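Local coordinates for CrtC domain-containing protein (Fusarium vanettenii 77-13-4, PDB 7A0Q), which is a fungal kievitone hydratase, a lyase that probably adds water to the plant phytoalexin kievitone, at residues K126-S129 against S134-R137; I149-T154 against S201-D206; E184-L187 against E192-A195. All coordinates share one frame; numbering follows the deposited sequence.

How the contacts relate
Contact 1 comes first along the chain: 126-129 and 134-137 close a short loop, forming a hairpin between strands 123-127 and 136-142. The next strand, 145-152, opens contact 2, which is not complete until 201-206, so a loop of 46 residues separates its two halves. Contact 3, the small hairpin of 184-187 and 192-195, lies nested inside that loop. Neighbouring strands also touch directly. Leu-136 O lies 2.8 Å from Tyr-151 N, joining contacts 1 and 2, and Thr-150 N lies 2.9 Å from Glu-184 O, joining 2 and 3. Contacts 1 and 3 do not touch. All three lie within the N-terminal lipocalin-like domain.

Contact 1: residues K126-S129 against S134-R137; sequences KSES and SKLR
Lys-126 and Arg-137 are a hydrogen-bonded antiparallel pair, linked by two backbone bonds: Lys-126 N to Arg-137 O at 2.9 Å and Arg-137 N to Lys-126 O at 2.8 Å. A third backbone bond, Glu-128 N to Lys-135 O at 2.8 Å, forms as the first strand passes into the turn.

Charge binds the side chains on the Lys-126 and Arg-137 face. Glu-128 bends at its second torsion (chi2 -78°) and brings OE2 to the edge of the Arg-137 guanidinium, where NE donates to it over 2.8 Å. NE meets the anti lone pair of OE2, almost in the guanidinium plane, while the carboxylate itself is turned 82° from that plane. Arg-137 NH2 adds a weak bond to the same oxygen, and Lys-126 NZ makes a long salt bridge to it, so one acidic oxygen faces two basic residues. The NH1 of Arg-137 pairs with Asp-148; a guanidinium, with several N-H groups, suits a residue that serves two carboxylates.

Apolar contact is modest. Ser-127 and Leu-136, a non-hydrogen-bonded pair, share the other face, and the small serine lets Leu-136 CD2 settle 3.8 Å from its CB. The methylenes of Lys-135 lie against Glu-128, Lys-135 CG 3.8 Å from Glu-128 CB, and the lysine ammonium extends beyond them.

Serine hydroxyls organise the turn. Ser-127 OG, anti to its own N, accepts from Ser-129 N over 3.1 Å, which makes an ST turn, and is also hydrogen-bonded to Asn-132. Ser-129 OG and Ser-134 OG are both hydrogen-bonded to the carboxylate of Asp-131 in the turn. These features belong to an antiparallel beta hairpin, here at the surface of a lipocalin-like domain.

Contact 2: residues I149-T154 against S201-D206; sequences ITYDAT and SHTWYD. With IMD (imidazole), chain F.
Thr-203 sets its CG2 methyl squarely over the ring of Tyr-151, 3.9 Å from the ring centroid and nearly over its centre, a clear CH-pi contact. It forms inside the lipocalin-like domain, where strands 145-152 and 202-210 cross at 79° and share no backbone bond; both instead pair with strand 171-189. With the strand axes 7.8 Å apart at their closest, a large ring from one and a beta-branched residue from the other meet in the buried interior between them.

The far end of the Tyr-151 ring reaches Tyr-205. Tyr-151 CE2 lies 3.7 Å from Tyr-205 CD1, and the two rings are inclined at 38°, with Tyr-205 CD1 near the edge of the Tyr-151 ring. Tyr-151 CG takes the position between backbone N and carbonyl carbon, which carries the ring across Thr-203 and on to Tyr-205.

Polar ends in this buried setting have partners in the next shell. Tyr-151 OH is hydrogen-bonded to Ser-138, and Tyr-205 OH to Gln-51. Thr-203 OG1 bonds with the hydroxyls of both Thr-183 and Ser-63, which hold the threonine so that its methyl is turned to the ring; a threonine can serve both roles at once.

On the other side of the second strand, Asp-206 OD2 accepts from N3 of an imidazole, probably from the crystallisation liquor, over 2.8 Å; Glu-340 binds that molecule too. Asp-206 is positioned by Trp-204, two residues earlier on the same strand, whose NE1 lies 2.8 Å from Asp-206 OD1 and donates in the indole plane, almost straight at 177°.

Contact 3: residues E184-L187 against E192-A195; sequences EGSL and EKLA
The flat groups that meet between Leu-187 and Leu-194 are peptide units. Leu-187 N donates to Leu-194 O over 3.1 Å, lying in the plane of that carbonyl, while Leu-194 N returns a shorter bond of 2.8 Å to Leu-187 O, tilted 23° from its plane. To one face of the paired backbones project Ser-186 and Ala-195, to the other Leu-187 and Leu-194.

On the serine face, Lys-193 runs alongside Ser-186. With CG anti to its N (chi1 -177°) and the chain extended beyond, its CE comes within 3.5 Å of Ser-186 OG and its CG packs on Ser-186 CB. The long aliphatic chain suits an exposed edge, as it can lie against a small neighbour while its ammonium reaches on.

This is an antiparallel beta hairpin, in which the short strand 192-195 folds back along the end of the long strand 171-189 of the lipocalin-like domain. Ser-186 and Ala-195 form its non-hydrogen-bonded pair, with CA atoms 4.5 Å apart. Two CA-H...O contacts assist: Ser-186 CA to Leu-194 O at 3.1 Å, and Ala-195 CA to Gly-185 O at 3.6 Å. Gly-185 is extended with a positive phi of 119°, a conformation in which a CB would press on the carbonyl oxygen of Glu-184.

On the opposite face the leucines are buried, as befits branched apolar side chains. Leu-187 CD2 approaches Leu-194 CB at 4.4 Å, and both residues rest on Tyr-73 of strand 72-81, with Phe-147 and Val-75 also against Leu-187.

Contact 1: residues K126-S129 against S134-R137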
ATOM      1  N   LYS A 126      -7.872   2.717  12.876  1.00 15.01           N
ATOM      2  CA  LYS A 126      -7.683   2.578  14.309  1.00 16.56           C
ATOM      3  C   LYS A 126      -7.426   1.124  14.663  1.00 16.69           C
ATOM      4  O   LYS A 126      -7.861   0.204  13.965  1.00 17.95           O
ATOM      5  CB  LYS A 126      -8.897   3.099  15.094  1.00 21.70           C
ATOM      6  CG  LYS A 126     -10.178   2.329  14.838  1.00 23.23           C
ATOM      7  CD  LYS A 126     -11.379   2.949  15.587  1.00 25.35           C
ATOM      8  CE  LYS A 126     -11.185   2.906  17.100  1.00 30.26           C
ATOM      9  NZ  LYS A 126     -12.450   3.247  17.838  1.00 36.25           N
ATOM     10  N   SER A 127      -6.746   0.926  15.780  1.00 16.48           N
ATOM     11  CA  SER A 127      -6.568  -0.417  16.290  1.00 16.08           C
ATOM     12  C   SER A 127      -7.736  -0.774  17.200  1.00 18.78           C
ATOM     13  O   SER A 127      -8.215   0.059  17.978  1.00 22.10           O
ATOM     14  CB  SER A 127      -5.255  -0.546  17.049  1.00 18.25           C
ATOM     15  OG  SER A 127      -5.268  -1.717  17.843  1.00 18.02           O
ATOM     16  N   GLU A 128      -8.191  -2.021  17.085  1.00 16.69           N
ATOM     17  CA  GLU A 128      -9.207  -2.599  17.959  1.00 17.18           C
ATOM     18  C   GLU A 128      -8.622  -3.758  18.755  1.00 20.25           C
ATOM     19  O   GLU A 128      -9.333  -4.696  19.117  1.00 22.25           O
ATOM     20  CB  GLU A 128     -10.420  -3.072  17.159  1.00 18.91           C
ATOM     21  CG  GLU A 128     -11.040  -2.044  16.217  1.00 23.68           C
ATOM     22  CD  GLU A 128     -11.918  -1.033  16.930  1.00 28.40           C
ATOM     23  OE1 GLU A 128     -11.829  -0.944  18.177  1.00 29.05           O
ATOM     24  OE2 GLU A 128     -12.701  -0.325  16.244  1.00 24.38           O
ATOM     25  N   SER A 129      -7.315  -3.722  19.008  1.00 19.06           N
ATOM     26  CA  SER A 129      -6.632  -4.813  19.685  1.00 18.18           C
ATOM     27  C   SER A 129      -5.474  -4.242  20.489  1.00 20.54           C
ATOM     28  O   SER A 129      -4.843  -3.267  20.078  1.00 22.08           O
ATOM     29  CB  SER A 129      -6.109  -5.852  18.689  1.00 20.06           C
ATOM     30  OG  SER A 129      -5.325  -5.220  17.674  1.00 19.26           O
ATOM     31  N   SER A 134      -3.938  -7.907  15.867  1.00 18.15           N
ATOM     32  CA  SER A 134      -5.009  -8.896  15.779  1.00 21.43           C
ATOM     33  C   SER A 134      -6.316  -8.299  15.285  1.00 19.68           C
ATOM     34  O   SER A 134      -7.148  -9.031  14.730  1.00 17.93           O
ATOM     35  CB  SER A 134      -5.229  -9.557  17.139  1.00 21.44           C
ATOM     36  OG  SER A 134      -4.103 -10.324  17.508  1.00 26.88           O
ATOM     37  N   LYS A 135      -6.516  -6.994  15.452  1.00 17.61           N
ATOM     38  CA  LYS A 135      -7.681  -6.344  14.865  1.00 20.85           C
ATOM     39  C   LYS A 135      -7.359  -4.880  14.626  1.00 16.20           C
ATOM     40  O   LYS A 135      -7.105  -4.135  15.574  1.00 18.34           O
ATOM     41  CB  LYS A 135      -8.922  -6.486  15.748  1.00 18.61           C
ATOM     42  CG  LYS A 135     -10.208  -6.149  15.002  1.00 17.80           C
ATOM     43  CD  LYS A 135     -11.439  -6.452  15.850  1.00 21.43           C
ATOM     44  CE  LYS A 135     -12.715  -6.109  15.092  1.00 27.94           C
ATOM     45  NZ  LYS A 135     -13.921  -6.268  15.971  1.00 28.49           N
ATOM     46  N   LEU A 136      -7.377  -4.494  13.359  1.00 16.50           N
ATOM     47  CA  LEU A 136      -7.223  -3.125  12.895  1.00 14.23           C
ATOM     48  C   LEU A 136      -8.445  -2.787  12.057  1.00 16.55           C
ATOM     49  O   LEU A 136      -9.100  -3.683  11.515  1.00 19.12           O
ATOM     50  CB  LEU A 136      -5.944  -2.963  12.055  1.00 14.63           C
ATOM     51  CG  LEU A 136      -4.641  -3.226  12.800  1.00 19.03           C
ATOM     52  CD1 LEU A 136      -3.496  -3.426  11.789  1.00 18.13           C
ATOM     53  CD2 LEU A 136      -4.335  -2.077  13.739  1.00 18.48           C
ATOM     54  N   ARG A 137      -8.748  -1.496  11.936  1.00 14.63           N
ATOM     55  CA  ARG A 137      -9.952  -1.055  11.238  1.00 16.43           C
ATOM     56  C   ARG A 137      -9.635   0.133  10.346  1.00 19.04           C
ATOM     57  O   ARG A 137      -9.070   1.125  10.817  1.00 16.66           O
ATOM     58  CB  ARG A 137     -11.062  -0.680  12.229  1.00 20.45           C
ATOM     59  CG  ARG A 137     -12.386  -0.275  11.558  1.00 19.78           C
ATOM     60  CD  ARG A 137     -13.423   0.258  12.578  1.00 21.97           C
ATOM     61  NE  ARG A 137     -13.665  -0.696  13.655  1.00 22.70           N
ATOM     62  CZ  ARG A 137     -14.545  -1.697  13.594  1.00 23.38           C
ATOM     63  NH1 ARG A 137     -15.274  -1.878  12.502  1.00 23.59           N
ATOM     64  NH2 ARG A 137     -14.688  -2.521  14.622  1.00 26.02           N
TER

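Contact 2: residues I149-T154 against S201-D206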
ATOM      1  N   ILE A 149     -13.926  -1.713   7.365  1.00 14.87           N
ATOM      2  CA  ILE A 149     -13.157  -2.917   7.080  1.00 16.39           C
ATOM      3  C   ILE A 149     -12.260  -3.207   8.272  1.00 18.01           C
ATOM      4  O   ILE A 149     -11.500  -2.332   8.703  1.00 16.05           O
ATOM      5  CB  ILE A 149     -12.308  -2.739   5.808  1.00 16.80           C
ATOM      6  CG1 ILE A 149     -13.206  -2.380   4.623  1.00 16.26           C
ATOM      7  CG2 ILE A 149     -11.503  -3.985   5.552  1.00 16.26           C
ATOM      8  CD1 ILE A 149     -12.445  -2.025   3.339  1.00 18.06           C
ATOM      9  N   THR A 150     -12.333  -4.427   8.802  1.00 16.36           N
ATOM     10  CA  THR A 150     -11.410  -4.843   9.846  1.00 16.77           C
ATOM     11  C   THR A 150     -10.478  -5.921   9.316  1.00 17.79           C
ATOM     12  O   THR A 150     -10.815  -6.655   8.385  1.00 16.17           O
ATOM     13  CB  THR A 150     -12.136  -5.362  11.090  1.00 17.29           C
ATOM     14  OG1 THR A 150     -12.972  -6.477  10.744  1.00 19.76           O
ATOM     15  CG2 THR A 150     -12.975  -4.248  11.709  1.00 17.80           C
ATOM     16  N   TYR A 151      -9.278  -5.989   9.883  1.00 15.69           N
ATOM     17  CA  TYR A 151      -8.343  -7.002   9.413  1.00 13.09           C
ATOM     18  C   TYR A 151      -7.435  -7.435  10.554  1.00 14.24           C
ATOM     19  O   TYR A 151      -7.221  -6.713  11.532  1.00 16.55           O
ATOM     20  CB  TYR A 151      -7.527  -6.532   8.182  1.00 15.16           C
ATOM     21  CG  TYR A 151      -7.142  -5.070   8.198  1.00 15.89           C
ATOM     22  CD1 TYR A 151      -8.045  -4.088   7.802  1.00 15.13           C
ATOM     23  CD2 TYR A 151      -5.877  -4.673   8.622  1.00 14.71           C
ATOM     24  CE1 TYR A 151      -7.702  -2.743   7.843  1.00 16.32           C
ATOM     25  CE2 TYR A 151      -5.531  -3.335   8.664  1.00 12.95           C
ATOM     26  CZ  TYR A 151      -6.442  -2.380   8.268  1.00 14.87           C
ATOM     27  OH  TYR A 151      -6.097  -1.048   8.316  1.00 15.00           O
ATOM     28  N   ASP A 152      -6.928  -8.656  10.411  1.00 15.64           N
ATOM     29  CA  ASP A 152      -6.183  -9.374  11.439  1.00 16.87           C
ATOM     30  C   ASP A 152      -4.888  -9.842  10.785  1.00 15.37           C
ATOM     31  O   ASP A 152      -4.928 -10.524   9.754  1.00 18.73           O
ATOM     32  CB  ASP A 152      -7.031 -10.549  11.955  1.00 16.25           C
ATOM     33  CG  ASP A 152      -6.329 -11.414  12.996  1.00 22.23           C
ATOM     34  OD1 ASP A 152      -5.140 -11.197  13.305  1.00 21.47           O
ATOM     35  OD2 ASP A 152      -6.999 -12.341  13.521  1.00 24.17           O
ATOM     36  N   ALA A 153      -3.751  -9.462  11.370  1.00 16.35           N
ATOM     37  CA  ALA A 153      -2.450  -9.603  10.713  1.00 16.69           C
ATOM     38  C   ALA A 153      -1.938 -11.045  10.772  1.00 21.77           C
ATOM     39  O   ALA A 153      -0.836 -11.330  11.242  1.00 20.85           O
ATOM     40  CB  ALA A 153      -1.451  -8.639  11.333  1.00 21.39           C
ATOM     41  N   THR A 154      -2.757 -11.950  10.231  1.00 18.76           N
ATOM     42  CA  THR A 154      -2.455 -13.370  10.098  1.00 19.12           C
ATOM     43  C   THR A 154      -1.489 -13.645   8.948  1.00 17.23           C
ATOM     44  O   THR A 154      -1.719 -14.545   8.140  1.00 18.40           O
ATOM     45  CB  THR A 154      -3.770 -14.128   9.873  1.00 18.77           C
ATOM     46  OG1 THR A 154      -4.313 -13.739   8.596  1.00 24.61           O
ATOM     47  CG2 THR A 154      -4.757 -13.806  10.967  1.00 26.36           C
ATOM     48  N   SER A 201     -10.754 -12.759   0.465  1.00 19.24           N
ATOM     49  CA  SER A 201     -10.344 -11.365   0.601  1.00 17.97           C
ATOM     50  C   SER A 201      -9.008 -11.332   1.343  1.00 15.26           C
ATOM     51  O   SER A 201      -8.647 -12.276   2.047  1.00 17.49           O
ATOM     52  CB  SER A 201     -11.379 -10.549   1.393  1.00 19.07           C
ATOM     53  OG  SER A 201     -12.640 -10.478   0.720  1.00 18.76           O
ATOM     54  N   HIS A 202      -8.275 -10.228   1.194  1.00 16.98           N
ATOM     55  CA  HIS A 202      -7.136  -9.992   2.077  1.00 15.22           C
ATOM     56  C   HIS A 202      -6.779  -8.520   2.029  1.00 13.69           C
ATOM     57  O   HIS A 202      -7.150  -7.809   1.099  1.00 17.19           O
ATOM     58  CB  HIS A 202      -5.911 -10.845   1.711  1.00 15.32           C
ATOM     59  CG  HIS A 202      -5.315 -10.516   0.375  1.00 17.04           C
ATOM     60  ND1 HIS A 202      -4.175  -9.746   0.226  1.00 17.74           N
ATOM     61  CD2 HIS A 202      -5.702 -10.860  -0.877  1.00 18.85           C
ATOM     62  CE1 HIS A 202      -3.889  -9.636  -1.062  1.00 17.46           C
ATOM     63  NE2 HIS A 202      -4.802 -10.298  -1.751  1.00 22.76           N
ATOM     64  N   THR A 203      -6.054  -8.073   3.047  1.00 16.07           N
ATOM     65  CA  THR A 203      -5.647  -6.677   3.138  1.00 16.85           C
ATOM     66  C   THR A 203      -4.139  -6.612   3.295  1.00 12.77           C
ATOM     67  O   THR A 203      -3.565  -7.343   4.107  1.00 14.86           O
ATOM     68  CB  THR A 203      -6.335  -5.970   4.320  1.00 15.33           C
ATOM     69  OG1 THR A 203      -7.744  -5.922   4.081  1.00 14.82           O
ATOM     70  CG2 THR A 203      -5.822  -4.534   4.503  1.00 16.44           C
ATOM     71  N   TRP A 204      -3.499  -5.742   2.517  1.00 13.81           N
ATOM     72  CA  TRP A 204      -2.111  -5.373   2.742  1.00 14.58           C
ATOM     73  C   TRP A 204      -2.151  -4.096   3.564  1.00 12.34           C
ATOM     74  O   TRP A 204      -2.643  -3.063   3.093  1.00 14.53           O
ATOM     75  CB  TRP A 204      -1.366  -5.157   1.430  1.00 15.07           C
ATOM     76  CG  TRP A 204       0.096  -4.752   1.596  1.00 11.93           C
ATOM     77  CD1 TRP A 204       0.593  -3.656   2.266  1.00 14.50           C
ATOM     78  CD2 TRP A 204       1.230  -5.440   1.061  1.00 13.06           C
ATOM     79  NE1 TRP A 204       1.971  -3.625   2.168  1.00 14.08           N
ATOM     80  CE2 TRP A 204       2.384  -4.711   1.435  1.00 12.20           C
ATOM     81  CE3 TRP A 204       1.383  -6.599   0.291  1.00 13.48           C
ATOM     82  CZ2 TRP A 204       3.670  -5.109   1.063  1.00 14.37           C
ATOM     83  CZ3 TRP A 204       2.666  -6.984  -0.088  1.00 14.54           C
ATOM     84  CH2 TRP A 204       3.789  -6.250   0.310  1.00 14.38           C
ATOM     85  N   TYR A 205      -1.671  -4.182   4.795  1.00 13.40           N
ATOM     86  CA  TYR A 205      -1.524  -3.032   5.669  1.00 13.41           C
ATOM     87  C   TYR A 205      -0.061  -2.602   5.644  1.00 13.87           C
ATOM     88  O   TYR A 205       0.836  -3.424   5.854  1.00 15.24           O
ATOM     89  CB  TYR A 205      -1.975  -3.395   7.086  1.00 13.46           C
ATOM     90  CG  TYR A 205      -1.672  -2.325   8.105  1.00 11.19           C
ATOM     91  CD1 TYR A 205      -2.545  -1.244   8.269  1.00 14.10           C
ATOM     92  CD2 TYR A 205      -0.541  -2.400   8.913  1.00 12.73           C
ATOM     93  CE1 TYR A 205      -2.283  -0.258   9.197  1.00 13.28           C
ATOM     94  CE2 TYR A 205      -0.264  -1.406   9.847  1.00 14.51           C
ATOM     95  CZ  TYR A 205      -1.144  -0.351   9.985  1.00 15.58           C
ATOM     96  OH  TYR A 205      -0.876   0.620  10.921  1.00 16.63           O
ATOM     97  N   ASP A 206       0.184  -1.327   5.360  1.00 12.58           N
ATOM     98  CA  ASP A 206       1.549  -0.819   5.275  1.00 12.98           C
ATOM     99  C   ASP A 206       1.737   0.317   6.269  1.00 13.89           C
ATOM    100  O   ASP A 206       0.965   1.284   6.275  1.00 15.73           O
ATOM    101  CB  ASP A 206       1.895  -0.338   3.858  1.00 11.99           C
ATOM    102  CG  ASP A 206       3.349  -0.552   3.527  1.00 14.53           C
ATOM    103  OD1 ASP A 206       3.737  -1.710   3.278  1.00 15.27           O
ATOM    104  OD2 ASP A 206       4.102   0.439   3.536  1.00 15.59           O
TER
HETATM  105  N1  IMD F 403       3.382   3.660  -0.139  1.00 23.90           N
HETATM  106  C2  IMD F 403       4.211   2.759   0.437  1.00 22.73           C
HETATM  107  N3  IMD F 403       3.478   1.997   1.287  1.00 23.47           N
HETATM  108  C4  IMD F 403       2.200   2.411   1.240  1.00 26.41           C
HETATM  109  C5  IMD F 403       2.135   3.458   0.340  1.00 25.05           C

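Contact 3: residues E184-L187 against E192-A195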
ATOM      1  N   GLU A 184     -12.548  -8.671   7.197  1.00 16.93           N
ATOM      2  CA  GLU A 184     -13.995  -8.755   7.392  1.00 17.36           C
ATOM      3  C   GLU A 184     -14.582  -7.351   7.317  1.00 19.80           C
ATOM      4  O   GLU A 184     -13.860  -6.354   7.269  1.00 18.92           O
ATOM      5  CB  GLU A 184     -14.349  -9.410   8.735  1.00 17.65           C
ATOM      6  CG  GLU A 184     -13.884 -10.849   8.865  1.00 19.84           C
ATOM      7  CD  GLU A 184     -14.342 -11.479  10.156  1.00 35.15           C
ATOM      8  OE1 GLU A 184     -13.506 -11.631  11.073  1.00 28.96           O
ATOM      9  OE2 GLU A 184     -15.541 -11.819  10.257  1.00 31.83           O
ATOM     10  N   GLY A 185     -15.914  -7.270   7.315  1.00 16.48           N
ATOM     11  CA  GLY A 185     -16.596  -5.995   7.374  1.00 17.15           C
ATOM     12  C   GLY A 185     -17.467  -5.767   6.150  1.00 17.79           C
ATOM     13  O   GLY A 185     -18.015  -6.707   5.567  1.00 19.79           O
ATOM     14  N   SER A 186     -17.570  -4.498   5.755  1.00 18.24           N
ATOM     15  CA  SER A 186     -18.484  -4.154   4.681  1.00 21.01           C
ATOM     16  C   SER A 186     -17.981  -2.957   3.889  1.00 22.20           C
ATOM     17  O   SER A 186     -17.132  -2.184   4.345  1.00 19.81           O
ATOM     18  CB  SER A 186     -19.885  -3.851   5.230  1.00 25.00           C
ATOM     19  OG  SER A 186     -19.888  -2.619   5.928  1.00 23.62           O
ATOM     20  N   LEU A 187     -18.519  -2.820   2.681  1.00 22.11           N
ATOM     21  CA  LEU A 187     -18.416  -1.583   1.926  1.00 22.41           C
ATOM     22  C   LEU A 187     -19.790  -1.298   1.347  1.00 27.02           C
ATOM     23  O   LEU A 187     -20.533  -2.222   1.001  1.00 23.07           O
ATOM     24  CB  LEU A 187     -17.355  -1.648   0.816  1.00 29.52           C
ATOM     25  CG  LEU A 187     -17.596  -2.463  -0.454  1.00 24.34           C
ATOM     26  CD1 LEU A 187     -16.723  -1.952  -1.582  1.00 26.54           C
ATOM     27  CD2 LEU A 187     -17.312  -3.934  -0.197  1.00 31.30           C
ATOM     28  N   GLU A 192     -26.295   0.024  -1.158  1.00 36.64           N
ATOM     29  CA  GLU A 192     -26.318  -1.357  -0.697  1.00 37.64           C
ATOM     30  C   GLU A 192     -25.047  -1.656   0.088  1.00 31.85           C
ATOM     31  O   GLU A 192     -23.935  -1.478  -0.425  1.00 30.72           O
ATOM     32  CB  GLU A 192     -26.467  -2.330  -1.866  1.00 38.10           C
ATOM     33  CG  GLU A 192     -26.536  -3.785  -1.428  1.00 47.20           C
ATOM     34  CD  GLU A 192     -27.249  -4.669  -2.437  1.00 62.33           C
ATOM     35  OE1 GLU A 192     -27.044  -5.907  -2.407  1.00 60.19           O
ATOM     36  OE2 GLU A 192     -28.024  -4.123  -3.252  1.00 63.00           O
ATOM     37  N   LYS A 193     -25.224  -2.103   1.327  1.00 28.93           N
ATOM     38  CA  LYS A 193     -24.121  -2.511   2.188  1.00 28.52           C
ATOM     39  C   LYS A 193     -23.765  -3.958   1.868  1.00 29.24           C
ATOM     40  O   LYS A 193     -24.555  -4.870   2.129  1.00 29.28           O
ATOM     41  CB  LYS A 193     -24.535  -2.337   3.646  1.00 27.41           C
ATOM     42  CG  LYS A 193     -23.480  -2.643   4.685  1.00 29.82           C
ATOM     43  CD  LYS A 193     -23.858  -1.918   5.972  1.00 31.26           C
ATOM     44  CE  LYS A 193     -23.157  -2.476   7.178  1.00 42.97           C
ATOM     45  NZ  LYS A 193     -23.570  -1.745   8.410  1.00 45.25           N
ATOM     46  N   LEU A 194     -22.586  -4.172   1.287  1.00 22.35           N
ATOM     47  CA  LEU A 194     -22.129  -5.506   0.920  1.00 19.91           C
ATOM     48  C   LEU A 194     -21.171  -6.042   1.972  1.00 24.90           C
ATOM     49  O   LEU A 194     -20.293  -5.318   2.447  1.00 27.22           O
ATOM     50  CB  LEU A 194     -21.423  -5.494  -0.435  1.00 23.44           C
ATOM     51  CG  LEU A 194     -22.165  -4.878  -1.613  1.00 30.68           C
ATOM     52  CD1 LEU A 194     -21.337  -5.053  -2.864  1.00 29.12           C
ATOM     53  CD2 LEU A 194     -23.514  -5.550  -1.762  1.00 27.71           C
ATOM     54  N   ALA A 195     -21.325  -7.317   2.307  1.00 20.26           N
ATOM     55  CA  ALA A 195     -20.483  -7.975   3.302  1.00 18.77           C
ATOM     56  C   ALA A 195     -19.245  -8.583   2.654  1.00 20.30           C
ATOM     57  O   ALA A 195     -19.321  -9.214   1.596  1.00 19.52           O
ATOM     58  CB  ALA A 195     -21.259  -9.071   4.034  1.00 21.08           C
TER